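Local coordinates for chitin elicitor-binding protein (Oryza sativa subsp. japonica, PDB 5JCD) that binds chitin oligosaccharide elicitors and takes part in perceiving and transducing the signal that triggers defence responses in rice, at residues E109-N114 with T127-P131; V86-G92 with I122-L128; A1-V7 with C72-Q78; A32-T36 with R81-Y85; D41-N46 with T63-P67. One frame throughout, in Å; residues are numbered along the deposited sequence.

Contact 1: residues E109-N114 with T127-P131; sequences EIAAAN and TLWIP
The carboxamide of N114 reaches from the end of helix 107-113 to the backbone of W129 and pairs with both its polar atoms. OD1 takes the N-H of W129 at 2.6 Å (OD1 to N), the donor lying in the carbonyl plane on a lone pair. ND2 gives one N-H to W129 O at 3.0 Å, tilted somewhat from both planes. Its other N-H runs almost straight, 170° at the hydrogen, to I110 O of the helix, 2.8 Å from ND2 and in the amide plane. Three bonds in different directions fix the rotation of the group. With CG turned away from the carbonyl carbon and beside the backbone N (chi1 -66°), the amide can fold back to its own helix and still meet the strand. With an alanine here, W129 N and W129 O would probably both lose their side-chain partner, and the helix end would be tied to the strand by apolar contacts alone.

Those apolar contacts flank the amide. A113 CB lies 3.8 Å from W129 CE3 and 3.9 Å from P131 CG, while A113 O sits at the indole edge near the ring plane. Deeper in, I110 CD1 runs beside I130 CD1 at 4.1 Å, the two side chains pointing the same way.

N114 and T127 belong to the chitin-binding site. Both segments lie in a LysM domain: I110 and L128 also pack on helix 93-100, the backbones of L128 and I130 bond to those of Y85 and P83, and W129 NE1 reaches S79 O of strand 76-79.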
# COMPACT_ATOMS: atom_id res chain seq x y z
N GLU A 109 3.24 13.57 -0.93
CA GLU A 109 3.29 12.63 -2.05
C GLU A 109 2.03 12.72 -2.87
O GLU A 109 2.08 12.61 -4.09
CB GLU A 109 3.52 11.18 -1.58
CG GLU A 109 4.93 10.95 -1.10
CD GLU A 109 5.07 9.69 -0.28
OE1 GLU A 109 4.04 9.19 0.22
OE2 GLU A 109 6.21 9.24 -0.09
N ILE A 110 0.89 12.87 -2.21
CA ILE A 110 -0.34 13.07 -2.98
C ILE A 110 -0.25 14.39 -3.73
O ILE A 110 -0.79 14.53 -4.83
CB ILE A 110 -1.59 13.05 -2.10
CG1 ILE A 110 -1.60 11.77 -1.26
CG2 ILE A 110 -2.84 13.18 -2.96
CD1 ILE A 110 -2.82 11.63 -0.41
N ALA A 111 0.45 15.36 -3.15
CA ALA A 111 0.62 16.65 -3.79
C ALA A 111 1.48 16.54 -5.05
O ALA A 111 1.05 16.94 -6.14
CB ALA A 111 1.20 17.67 -2.81
N ALA A 112 2.68 15.98 -4.91
CA ALA A 112 3.59 15.86 -6.05
C ALA A 112 3.00 15.04 -7.19
O ALA A 112 3.12 15.41 -8.35
CB ALA A 112 4.91 15.26 -5.60
N ALA A 113 2.30 13.96 -6.84
CA ALA A 113 1.73 13.05 -7.83
C ALA A 113 0.62 13.65 -8.69
O ALA A 113 0.41 13.23 -9.83
CB ALA A 113 1.22 11.78 -7.13
N ASN A 114 -0.12 14.62 -8.16
CA ASN A 114 -1.22 15.17 -8.93
C ASN A 114 -0.90 16.54 -9.53
O ASN A 114 -1.78 17.24 -10.03
CB ASN A 114 -2.50 15.21 -8.10
CG ASN A 114 -3.00 13.83 -7.74
OD1 ASN A 114 -3.76 13.22 -8.49
ND2 ASN A 114 -2.56 13.32 -6.59
N THR A 127 -10.68 14.49 -9.02
CA THR A 127 -10.08 13.16 -8.91
C THR A 127 -8.59 13.26 -8.61
O THR A 127 -7.85 14.00 -9.25
CB THR A 127 -10.24 12.35 -10.20
OG1 THR A 127 -9.73 13.11 -11.29
CG2 THR A 127 -11.71 11.98 -10.45
N LEU A 128 -8.16 12.48 -7.62
CA LEU A 128 -6.76 12.45 -7.21
C LEU A 128 -6.19 11.04 -7.45
O LEU A 128 -6.83 10.04 -7.14
CB LEU A 128 -6.62 12.80 -5.73
CG LEU A 128 -7.10 14.15 -5.18
CD1 LEU A 128 -7.06 14.14 -3.66
CD2 LEU A 128 -6.22 15.27 -5.72
N TRP A 129 -4.99 10.98 -8.03
CA TRP A 129 -4.26 9.72 -8.12
C TRP A 129 -3.54 9.49 -6.81
O TRP A 129 -2.70 10.30 -6.42
CB TRP A 129 -3.23 9.77 -9.26
CG TRP A 129 -2.26 8.61 -9.25
CD1 TRP A 129 -2.53 7.31 -8.90
CD2 TRP A 129 -0.86 8.64 -9.57
NE1 TRP A 129 -1.40 6.54 -9.00
CE2 TRP A 129 -0.36 7.32 -9.41
CE3 TRP A 129 0.02 9.66 -9.99
CZ2 TRP A 129 0.99 6.99 -9.65
CZ3 TRP A 129 1.36 9.32 -10.23
CH2 TRP A 129 1.83 8.00 -10.05
N ILE A 130 -3.83 8.37 -6.14
CA ILE A 130 -3.13 8.03 -4.91
C ILE A 130 -1.96 7.07 -5.22
O ILE A 130 -2.18 5.92 -5.59
CB ILE A 130 -4.11 7.36 -3.91
CG1 ILE A 130 -5.37 8.22 -3.72
CG2 ILE A 130 -3.42 7.06 -2.59
CD1 ILE A 130 -5.11 9.63 -3.17
N PRO A 131 -0.72 7.54 -5.07
CA PRO A 131 0.44 6.71 -5.39
C PRO A 131 0.84 5.75 -4.26
O PRO A 131 1.84 6.01 -3.58
CB PRO A 131 1.55 7.73 -5.58
CG PRO A 131 1.18 8.83 -4.59
CD PRO A 131 -0.33 8.88 -4.59

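Contact 2: residues V86-G92 with I122-L128; sequences VVQPQDG and INVSQTL
V86 and T127 face each other as an antiparallel, non-hydrogen-bonded pair in a surface contact of a LysM domain, and beyond them the type II turn N123-Q126 folds against V87. Two bonds give both backbone polar atoms of V87 a partner. Its N donates to Q126 O at 2.9 Å, nearly along the C=O axis. Its carbonyl O accepts from S125 N at 2.6 Å, with the donor 29° off the carbonyl plane. Q126 O also receives the CA-H of V86, with CA 3.2 Å away.

Further bonds hold each loop in shape. Q126 OE1, at the end of an extended side chain, takes N123 N at 3.2 Å and so braces the turn. D91 OD2 is met by Q88 N from above the carboxylate plane, and Y85 OH is a second partner of the same oxygen.

The branches of V87 split between two apolar neighbours. CG1, opposite the backbone N (chi1 -180°), reaches I122 CD1 at 3.7 Å, and CG2 reaches L128 CD1 at 3.6 Å. Replacing V87 by glycine would probably open a gap between I122 and L128.

P89, Q90, D91 and G92, with I122, N123 and V124, are inferred by similarity to bind chitin, whereas T127 is an experimentally established binding residue. Among them P89 and V124 meet at about a right angle, P89 CD lying 3.7 Å from V124 CG1.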
# COMPACT_ATOMS: atom_id res chain seq x y z
N VAL A 86 -11.83 10.65 -5.29
CA VAL A 86 -12.63 11.87 -5.49
C VAL A 86 -12.79 12.69 -4.20
O VAL A 86 -13.38 12.24 -3.22
CB VAL A 86 -14.00 11.52 -6.12
CG1 VAL A 86 -13.81 11.02 -7.53
CG2 VAL A 86 -14.71 10.45 -5.30
N VAL A 87 -12.25 13.90 -4.22
CA VAL A 87 -12.27 14.80 -3.07
C VAL A 87 -13.69 15.10 -2.59
O VAL A 87 -14.59 15.35 -3.40
CB VAL A 87 -11.59 16.13 -3.40
CG1 VAL A 87 -11.62 17.05 -2.19
CG2 VAL A 87 -10.19 15.89 -3.87
N GLN A 88 -13.89 15.02 -1.28
CA GLN A 88 -15.19 15.28 -0.69
C GLN A 88 -15.33 16.67 -0.08
O GLN A 88 -14.33 17.36 0.13
CB GLN A 88 -15.50 14.17 0.30
CG GLN A 88 -15.38 12.81 -0.34
CD GLN A 88 -16.45 12.57 -1.40
OE1 GLN A 88 -16.56 13.32 -2.37
NE2 GLN A 88 -17.23 11.51 -1.21
N PRO A 89 -16.59 17.09 0.18
CA PRO A 89 -16.91 18.40 0.76
C PRO A 89 -15.91 18.91 1.79
O PRO A 89 -15.39 20.02 1.60
CB PRO A 89 -18.26 18.15 1.44
CG PRO A 89 -18.91 17.09 0.60
CD PRO A 89 -17.83 16.36 -0.17
N GLN A 90 -15.63 18.13 2.82
CA GLN A 90 -14.70 18.55 3.87
C GLN A 90 -13.47 17.64 3.98
O GLN A 90 -13.09 17.23 5.08
CB GLN A 90 -15.39 18.70 5.22
CG GLN A 90 -16.76 18.03 5.33
CD GLN A 90 -17.46 18.32 6.65
OE1 GLN A 90 -16.81 18.66 7.64
NE2 GLN A 90 -18.78 18.20 6.67
N ASP A 91 -12.86 17.33 2.85
CA ASP A 91 -11.65 16.51 2.81
C ASP A 91 -10.43 17.39 2.81
O ASP A 91 -10.48 18.52 2.33
CB ASP A 91 -11.60 15.63 1.56
CG ASP A 91 -12.22 14.27 1.78
OD1 ASP A 91 -12.53 13.94 2.94
OD2 ASP A 91 -12.37 13.53 0.79
N GLY A 92 -9.35 16.88 3.39
CA GLY A 92 -8.03 17.48 3.30
C GLY A 92 -7.07 16.38 2.91
O GLY A 92 -7.26 15.22 3.29
N ILE A 122 -7.59 22.55 -2.70
CA ILE A 122 -8.21 21.53 -3.53
C ILE A 122 -9.72 21.68 -3.64
O ILE A 122 -10.35 22.32 -2.80
CB ILE A 122 -7.95 20.09 -2.98
CG1 ILE A 122 -8.66 19.89 -1.64
CG2 ILE A 122 -6.45 19.80 -2.86
CD1 ILE A 122 -8.42 18.54 -1.00
N ASN A 123 -10.30 21.10 -4.68
CA ASN A 123 -11.73 21.23 -4.91
C ASN A 123 -12.50 19.92 -4.84
O ASN A 123 -12.04 18.89 -5.29
CB ASN A 123 -11.97 21.94 -6.24
CG ASN A 123 -11.71 23.42 -6.13
OD1 ASN A 123 -12.64 24.21 -5.93
ND2 ASN A 123 -10.44 23.81 -6.19
N VAL A 124 -13.69 19.98 -4.26
CA VAL A 124 -14.58 18.83 -4.15
C VAL A 124 -14.90 18.17 -5.50
O VAL A 124 -15.03 18.86 -6.52
CB VAL A 124 -15.89 19.26 -3.47
CG1 VAL A 124 -16.86 18.08 -3.35
CG2 VAL A 124 -15.59 19.86 -2.11
N SER A 125 -14.95 16.84 -5.50
CA SER A 125 -15.30 16.02 -6.67
C SER A 125 -14.18 15.93 -7.71
O SER A 125 -14.31 15.24 -8.74
CB SER A 125 -16.63 16.46 -7.31
OG SER A 125 -17.27 15.36 -7.92
N GLN A 126 -13.09 16.62 -7.42
CA GLN A 126 -11.85 16.47 -8.16
C GLN A 126 -11.30 15.04 -7.98
O GLN A 126 -11.46 14.44 -6.91
CB GLN A 126 -10.83 17.48 -7.64
CG GLN A 126 -9.42 17.34 -8.17
CD GLN A 126 -8.47 18.30 -7.50
OE1 GLN A 126 -8.84 19.01 -6.56
NE2 GLN A 126 -7.24 18.36 -7.98
N THR A 127 -10.68 14.49 -9.02
CA THR A 127 -10.08 13.16 -8.91
C THR A 127 -8.59 13.26 -8.61
O THR A 127 -7.85 14.00 -9.25
CB THR A 127 -10.24 12.35 -10.20
OG1 THR A 127 -9.73 13.11 -11.29
CG2 THR A 127 -11.71 11.98 -10.45
N LEU A 128 -8.16 12.48 -7.62
CA LEU A 128 -6.76 12.45 -7.21
C LEU A 128 -6.19 11.04 -7.45
O LEU A 128 -6.83 10.04 -7.14
CB LEU A 128 -6.62 12.80 -5.73
CG LEU A 128 -7.10 14.15 -5.18
CD1 LEU A 128 -7.06 14.14 -3.66
CD2 LEU A 128 -6.22 15.27 -5.72

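Contact 3: residues A1-V7 with C72-Q78; sequences ANFTCAV and CNGDVGQ
C5 and C72 are joined by a disulfide, SG to SG 2.1 Å, whose chi3 of 82° is close to the unstrained right angle. The two cysteines enter it differently: SG of C5 stands opposite its backbone N (chi1 -176°), whereas SG of C72 stands opposite its carbonyl carbon (chi1 -71°). V7 covers the bridge from the side, its CG2 3.9 Å from C72 SG.

At the other end N2 and V76 cross at about a right angle, N2 CB meeting V76 CG2 at 3.3 Å, a tight fit. The N2 carboxamide turns back on its own chain: OD1 accepts F3 N at 2.8 Å from above the carbonyl plane, and ND2 bonds to P131 O. OD1 also lies close to G77 O, but both are acceptors and no bond joins them. The F3 ring leads away from this contact to P133, I188 and D190.

Between these ends the backbones are held by two nearly straight bonds, G77 N to F3 O at 3.1 Å and C5 N to D75 O at 3.2 Å. The second donor approaches well above the carbonyl plane of D75. N73 OD1 shapes the bend, taking D75 N in an Asx turn and V76 N in the wider Asx motif, from opposite faces of its plane.

The N-terminus is thus a short, weakly bonded antiparallel strand beside strand 76-79, and the disulfide ties the residue just after it to the end of strand 63-72. Two more bridges, C13-C136 and C70-C134, are present, and such cysteine bridging between segments is characteristic of plant LysM receptor ectodomains.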
# COMPACT_ATOMS: atom_id res chain seq x y z
N ALA A 1 11.60 8.97 -0.28
CA ALA A 1 10.28 9.01 -0.93
C ALA A 1 9.66 7.62 -1.15
O ALA A 1 10.30 6.73 -1.72
CB ALA A 1 10.37 9.76 -2.26
N ASN A 2 8.44 7.41 -0.64
CA ASN A 2 7.65 6.23 -0.97
C ASN A 2 8.42 4.89 -0.78
O ASN A 2 9.14 4.74 0.21
CB ASN A 2 7.20 6.48 -2.42
CG ASN A 2 5.99 5.67 -2.87
OD1 ASN A 2 6.18 4.57 -3.38
ND2 ASN A 2 4.77 6.25 -2.78
N PHE A 3 8.29 3.93 -1.70
CA PHE A 3 9.22 2.80 -1.74
C PHE A 3 10.14 2.99 -2.92
O PHE A 3 9.73 3.43 -3.98
CB PHE A 3 8.55 1.42 -1.88
CG PHE A 3 7.79 0.98 -0.67
CD1 PHE A 3 7.87 1.69 0.53
CD2 PHE A 3 6.97 -0.15 -0.74
CE1 PHE A 3 7.15 1.30 1.63
CE2 PHE A 3 6.24 -0.55 0.37
CZ PHE A 3 6.33 0.17 1.56
N THR A 4 11.39 2.67 -2.70
CA THR A 4 12.40 2.78 -3.73
C THR A 4 12.32 1.65 -4.79
O THR A 4 11.94 0.52 -4.49
CB THR A 4 13.78 2.84 -3.00
OG1 THR A 4 14.16 4.22 -2.84
CG2 THR A 4 14.86 2.04 -3.69
N CYS A 5 12.68 1.96 -6.03
CA CYS A 5 12.73 0.97 -7.10
C CYS A 5 13.81 1.38 -8.09
O CYS A 5 13.81 2.52 -8.57
CB CYS A 5 11.39 0.86 -7.83
SG CYS A 5 11.35 -0.43 -9.09
N ALA A 6 14.72 0.46 -8.41
CA ALA A 6 15.92 0.78 -9.17
C ALA A 6 16.00 0.15 -10.57
O ALA A 6 17.01 0.31 -11.26
CB ALA A 6 17.14 0.37 -8.37
N VAL A 7 14.94 -0.53 -10.99
CA VAL A 7 14.90 -1.18 -12.30
C VAL A 7 14.50 -0.20 -13.38
O VAL A 7 14.20 0.96 -13.09
CB VAL A 7 13.93 -2.35 -12.29
CG1 VAL A 7 14.33 -3.36 -11.18
CG2 VAL A 7 12.53 -1.85 -12.08
N CYS A 72 7.36 1.52 -11.89
CA CYS A 72 8.59 2.14 -11.43
C CYS A 72 8.91 3.33 -12.32
O CYS A 72 8.75 3.25 -13.53
CB CYS A 72 9.74 1.13 -11.43
SG CYS A 72 9.60 -0.14 -10.14
N ASN A 73 9.28 4.46 -11.73
CA ASN A 73 9.69 5.60 -12.55
C ASN A 73 11.18 5.90 -12.61
O ASN A 73 11.56 6.96 -13.09
CB ASN A 73 8.94 6.88 -12.17
CG ASN A 73 9.28 7.38 -10.79
OD1 ASN A 73 10.22 6.93 -10.14
ND2 ASN A 73 8.54 8.40 -10.35
N GLY A 74 12.01 5.00 -12.11
CA GLY A 74 13.45 5.22 -12.11
C GLY A 74 13.99 5.52 -10.73
O GLY A 74 15.16 5.28 -10.44
N ASP A 75 13.10 6.02 -9.86
CA ASP A 75 13.45 6.39 -8.49
C ASP A 75 12.57 5.62 -7.53
O ASP A 75 13.01 5.16 -6.48
CB ASP A 75 13.23 7.89 -8.25
CG ASP A 75 14.25 8.76 -8.93
OD1 ASP A 75 15.45 8.39 -8.91
OD2 ASP A 75 13.87 9.80 -9.49
N VAL A 76 11.32 5.46 -7.92
CA VAL A 76 10.32 5.03 -7.00
C VAL A 76 9.32 4.11 -7.71
O VAL A 76 9.25 4.08 -8.95
CB VAL A 76 9.64 6.31 -6.38
CG1 VAL A 76 8.68 6.98 -7.35
CG2 VAL A 76 8.93 5.97 -5.17
N GLY A 77 8.63 3.30 -6.92
CA GLY A 77 7.55 2.49 -7.43
C GLY A 77 6.23 3.04 -6.90
O GLY A 77 6.10 3.29 -5.72
N GLN A 78 5.25 3.22 -7.77
CA GLN A 78 3.94 3.73 -7.36
C GLN A 78 2.85 2.90 -7.99
O GLN A 78 3.03 2.36 -9.07
CB GLN A 78 3.78 5.19 -7.80
CG GLN A 78 4.86 6.08 -7.21
CD GLN A 78 4.99 7.39 -7.92
OE1 GLN A 78 4.91 7.45 -9.15
NE2 GLN A 78 5.16 8.47 -7.15

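Contact 4: residues A32-T36 with R81-Y85; sequences ARFNT and RLPIY
The cis peptide L82-P83 leads into strand 84-86 of the first LysM domain, and this contact sets it against the C-terminal end of helix 27-34. F34 and P83 are side by side and point the same way. Ring atom CD1 of F34 is 4.0 Å from P83 CG, an oblique approach, and P83 CB comes within 3.2 Å of F34 O. N35 then leaves helical geometry with positive phi (55°), which swings the chain toward L82.

Here L82 CD1 packs against N35 O at 3.4 Å. T36 and L82 slide past each other in opposite directions, T36 CG2 lying 3.9 Å from L82 CB. The T36 torsion (chi1 58°) sets OG1 between N and the carbonyl carbon and points the methyl at L82; OG1 itself bonds to P67 O. Behind F34, the ring of Y19 stands edge-to-face, and I66 also packs on it.

No direct hydrogen bond links the two segments, but one water lies between them. It is within bonding distance of two helix-end carbonyls, 2.7 Å from F34 O and 3.2 Å from R33 O, though its protons cannot serve every acceptor around it. The 2.5 Å from I84 N to this water is too short to be taken at face value. The contact therefore rests on apolar fit, and its polar link, as modelled, appears to run through this water.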
# COMPACT_ATOMS: atom_id res chain seq x y z
N ALA A 32 -14.21 -1.66 -5.60
CA ALA A 32 -14.66 -0.38 -6.14
C ALA A 32 -13.80 0.82 -5.73
O ALA A 32 -13.39 1.61 -6.59
CB ALA A 32 -16.12 -0.14 -5.77
N ARG A 33 -13.52 0.97 -4.44
CA ARG A 33 -12.73 2.12 -3.98
C ARG A 33 -11.33 2.07 -4.60
O ARG A 33 -10.75 3.09 -4.97
CB ARG A 33 -12.59 2.12 -2.45
CG ARG A 33 -11.58 3.14 -1.86
CD ARG A 33 -11.46 3.01 -0.33
NE ARG A 33 -12.75 2.65 0.24
CZ ARG A 33 -12.94 2.16 1.46
NH1 ARG A 33 -11.91 1.95 2.27
NH2 ARG A 33 -14.17 1.86 1.86
N PHE A 34 -10.80 0.87 -4.72
CA PHE A 34 -9.44 0.72 -5.18
C PHE A 34 -9.35 0.59 -6.70
O PHE A 34 -8.61 1.34 -7.34
CB PHE A 34 -8.72 -0.40 -4.42
CG PHE A 34 -8.25 0.03 -3.06
CD1 PHE A 34 -6.99 0.61 -2.90
CD2 PHE A 34 -9.08 -0.07 -1.95
CE1 PHE A 34 -6.55 1.04 -1.64
CE2 PHE A 34 -8.66 0.38 -0.70
CZ PHE A 34 -7.39 0.94 -0.55
N ASN A 35 -10.17 -0.31 -7.25
CA ASN A 35 -10.23 -0.53 -8.70
C ASN A 35 -8.85 -0.87 -9.28
O ASN A 35 -8.50 -0.45 -10.38
CB ASN A 35 -10.85 0.67 -9.42
CG ASN A 35 -11.43 0.29 -10.77
OD1 ASN A 35 -11.85 -0.85 -10.98
ND2 ASN A 35 -11.48 1.26 -11.70
N THR A 36 -8.07 -1.63 -8.52
CA THR A 36 -6.70 -1.95 -8.91
C THR A 36 -6.55 -3.41 -9.27
O THR A 36 -5.52 -3.85 -9.78
CB THR A 36 -5.74 -1.68 -7.75
OG1 THR A 36 -6.14 -2.45 -6.61
CG2 THR A 36 -5.74 -0.21 -7.41
N ARG A 81 -1.20 4.78 -11.69
CA ARG A 81 -2.32 5.70 -11.95
C ARG A 81 -3.63 5.27 -11.31
O ARG A 81 -4.68 5.80 -11.63
CB ARG A 81 -2.49 5.98 -13.46
CG ARG A 81 -1.22 6.53 -14.10
CD ARG A 81 -0.93 7.94 -13.64
NE ARG A 81 0.47 8.33 -13.82
CZ ARG A 81 0.90 9.59 -13.84
NH1 ARG A 81 0.04 10.60 -13.72
NH2 ARG A 81 2.20 9.85 -14.00
N LEU A 82 -3.55 4.32 -10.38
CA LEU A 82 -4.67 3.87 -9.56
C LEU A 82 -4.14 3.69 -8.16
O LEU A 82 -2.93 3.52 -7.98
CB LEU A 82 -5.18 2.52 -10.07
CG LEU A 82 -5.90 2.60 -11.41
CD1 LEU A 82 -6.08 1.22 -12.03
CD2 LEU A 82 -7.25 3.29 -11.20
N PRO A 83 -5.02 3.76 -7.14
CA PRO A 83 -6.45 4.05 -7.22
C PRO A 83 -6.74 5.54 -7.41
O PRO A 83 -5.85 6.37 -7.22
CB PRO A 83 -6.95 3.59 -5.85
CG PRO A 83 -5.82 3.80 -4.96
CD PRO A 83 -4.59 3.52 -5.76
N ILE A 84 -7.97 5.85 -7.79
CA ILE A 84 -8.41 7.23 -7.97
C ILE A 84 -9.29 7.67 -6.81
O ILE A 84 -10.23 6.96 -6.44
CB ILE A 84 -9.20 7.36 -9.29
CG1 ILE A 84 -8.21 7.46 -10.45
CG2 ILE A 84 -10.11 8.59 -9.28
CD1 ILE A 84 -7.20 8.52 -10.22
N TYR A 85 -8.99 8.83 -6.23
CA TYR A 85 -9.82 9.32 -5.13
C TYR A 85 -10.52 10.64 -5.47
O TYR A 85 -9.88 11.62 -5.88
CB TYR A 85 -9.00 9.48 -3.85
CG TYR A 85 -9.86 9.87 -2.67
CD1 TYR A 85 -10.49 8.91 -1.90
CD2 TYR A 85 -10.06 11.22 -2.36
CE1 TYR A 85 -11.29 9.28 -0.82
CE2 TYR A 85 -10.85 11.59 -1.29
CZ TYR A 85 -11.47 10.63 -0.53
OH TYR A 85 -12.25 11.03 0.54
O HOH W 1 -9.43 3.87 -7.81

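Contact 5: residues D41-N46 with T63-P67; sequences DLLGAN and TVKIP
Helix 41-45 and strand 63-67 run at 128° between their N-to-C directions, with the two axes 7.7 Å apart at their closest. L42 lies nearest I66 and N46 nearest K65, so the end of the helix lies over these two strand residues.

N46, just past the helix, reaches across to the strand with its carboxamide. OD1 receives K65 N at 2.8 Å, in the carbonyl plane on a lone pair. ND2 donates to K65 O, likewise at 2.8 Å and on a lone pair, and its second hydrogen runs to L42 O, 175° at the hydrogen. CG beside the backbone N (chi1 -69°) carries the amide back toward L42 O, and the three bonds restrict its rotation. V64 CG1 crosses the same amide at about a right angle, 3.4 Å from ND2.

The order of strand 12-20, helices 27-34 and 39-45, and strand 63-72 is consistent with a LysM-like unit, and this contact joins helix 39-45 to strand 63-72. I66 packs on Y19 and F34, and L42 on Y27 and V31.

CG of L42 stands opposite the backbone N, which sends CD1 across to the strand, 3.2 Å from K65 O and 3.8 Å from P67 CD. A45 CB covers P67 CG at 3.9 Å. The K65 side chain passes A45 with CD 3.4 Å from A45 O, then leads away from the helix.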
# COMPACT_ATOMS: atom_id res chain seq x y z
N ASP A 41 -9.33 -11.85 -7.83
CA ASP A 41 -7.95 -11.69 -7.40
C ASP A 41 -7.89 -11.16 -5.96
O ASP A 41 -7.02 -11.57 -5.19
CB ASP A 41 -7.16 -10.81 -8.36
CG ASP A 41 -6.89 -11.50 -9.70
OD1 ASP A 41 -7.00 -12.75 -9.79
OD2 ASP A 41 -6.59 -10.78 -10.68
N LEU A 42 -8.81 -10.27 -5.59
CA LEU A 42 -8.83 -9.76 -4.22
C LEU A 42 -9.10 -10.91 -3.25
O LEU A 42 -8.43 -11.03 -2.23
CB LEU A 42 -9.86 -8.62 -4.05
CG LEU A 42 -9.88 -7.90 -2.69
CD1 LEU A 42 -8.47 -7.42 -2.31
CD2 LEU A 42 -10.86 -6.70 -2.67
N LEU A 43 -10.08 -11.75 -3.58
CA LEU A 43 -10.44 -12.91 -2.76
C LEU A 43 -9.30 -13.90 -2.59
O LEU A 43 -9.03 -14.39 -1.49
CB LEU A 43 -11.66 -13.61 -3.37
CG LEU A 43 -12.92 -12.73 -3.48
CD1 LEU A 43 -14.03 -13.40 -4.28
CD2 LEU A 43 -13.43 -12.31 -2.11
N GLY A 44 -8.61 -14.19 -3.69
CA GLY A 44 -7.47 -15.09 -3.66
C GLY A 44 -6.31 -14.54 -2.84
O GLY A 44 -5.61 -15.29 -2.16
N ALA A 45 -6.05 -13.25 -2.97
CA ALA A 45 -5.02 -12.59 -2.17
C ALA A 45 -5.30 -12.69 -0.67
O ALA A 45 -4.40 -12.60 0.15
CB ALA A 45 -4.87 -11.15 -2.58
N ASN A 46 -6.57 -12.86 -0.31
CA ASN A 46 -6.93 -13.02 1.09
C ASN A 46 -7.39 -14.43 1.46
O ASN A 46 -8.03 -14.64 2.49
CB ASN A 46 -7.96 -11.96 1.48
CG ASN A 46 -7.34 -10.58 1.50
OD1 ASN A 46 -6.88 -10.13 2.54
ND2 ASN A 46 -7.26 -9.95 0.35
N THR A 63 -7.73 -6.27 8.58
CA THR A 63 -6.84 -6.04 7.43
C THR A 63 -7.23 -6.85 6.20
O THR A 63 -7.80 -7.92 6.31
CB THR A 63 -5.38 -6.38 7.78
OG1 THR A 63 -5.28 -7.76 8.10
CG2 THR A 63 -4.90 -5.53 8.96
N VAL A 64 -6.94 -6.29 5.03
CA VAL A 64 -7.18 -6.95 3.77
C VAL A 64 -6.00 -6.69 2.87
O VAL A 64 -5.58 -5.55 2.69
CB VAL A 64 -8.42 -6.38 3.04
CG1 VAL A 64 -8.66 -7.14 1.71
CG2 VAL A 64 -9.64 -6.45 3.92
N LYS A 65 -5.50 -7.75 2.26
CA LYS A 65 -4.43 -7.63 1.31
C LYS A 65 -4.99 -7.11 -0.00
O LYS A 65 -5.83 -7.74 -0.61
CB LYS A 65 -3.81 -8.99 1.11
CG LYS A 65 -2.37 -8.98 0.62
CD LYS A 65 -1.82 -10.40 0.72
CE LYS A 65 -0.33 -10.49 0.48
NZ LYS A 65 0.06 -10.06 -0.87
N ILE A 66 -4.48 -5.99 -0.47
CA ILE A 66 -4.97 -5.43 -1.72
C ILE A 66 -3.85 -5.36 -2.75
O ILE A 66 -2.90 -4.62 -2.56
CB ILE A 66 -5.64 -4.05 -1.50
CG1 ILE A 66 -6.79 -4.21 -0.48
CG2 ILE A 66 -6.13 -3.47 -2.84
CD1 ILE A 66 -7.57 -2.98 -0.23
N PRO A 67 -3.94 -6.19 -3.80
CA PRO A 67 -2.98 -6.26 -4.91
C PRO A 67 -3.19 -5.17 -5.93
O PRO A 67 -4.32 -4.69 -6.09
CB PRO A 67 -3.25 -7.64 -5.56
CG PRO A 67 -4.53 -8.12 -5.00
CD PRO A 67 -5.05 -7.14 -3.96

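Contacts 1, 2 and 4 share one two-stranded sheet: contacts 1 and 2 both use strand 127-129, their centres 12 Å apart, and contact 4 supplies the partner strand, with L128 N to Y85 O at 2.6 Å and I130 N to P83 O at 3.0 Å. Contact 3 joins contact 1 through N2 N to E109 OE2 at 2.9 Å, and contact 5 meets contact 4 through T36 OG1 to P67 O at 2.9 Å. Contacts 1 and 2 hold chitin-binding residues. Bound N-acetylglucosamine lies about 11 Å from the R33 side chain of contact 4 and about 10 Å from the T63 side chain of contact 5.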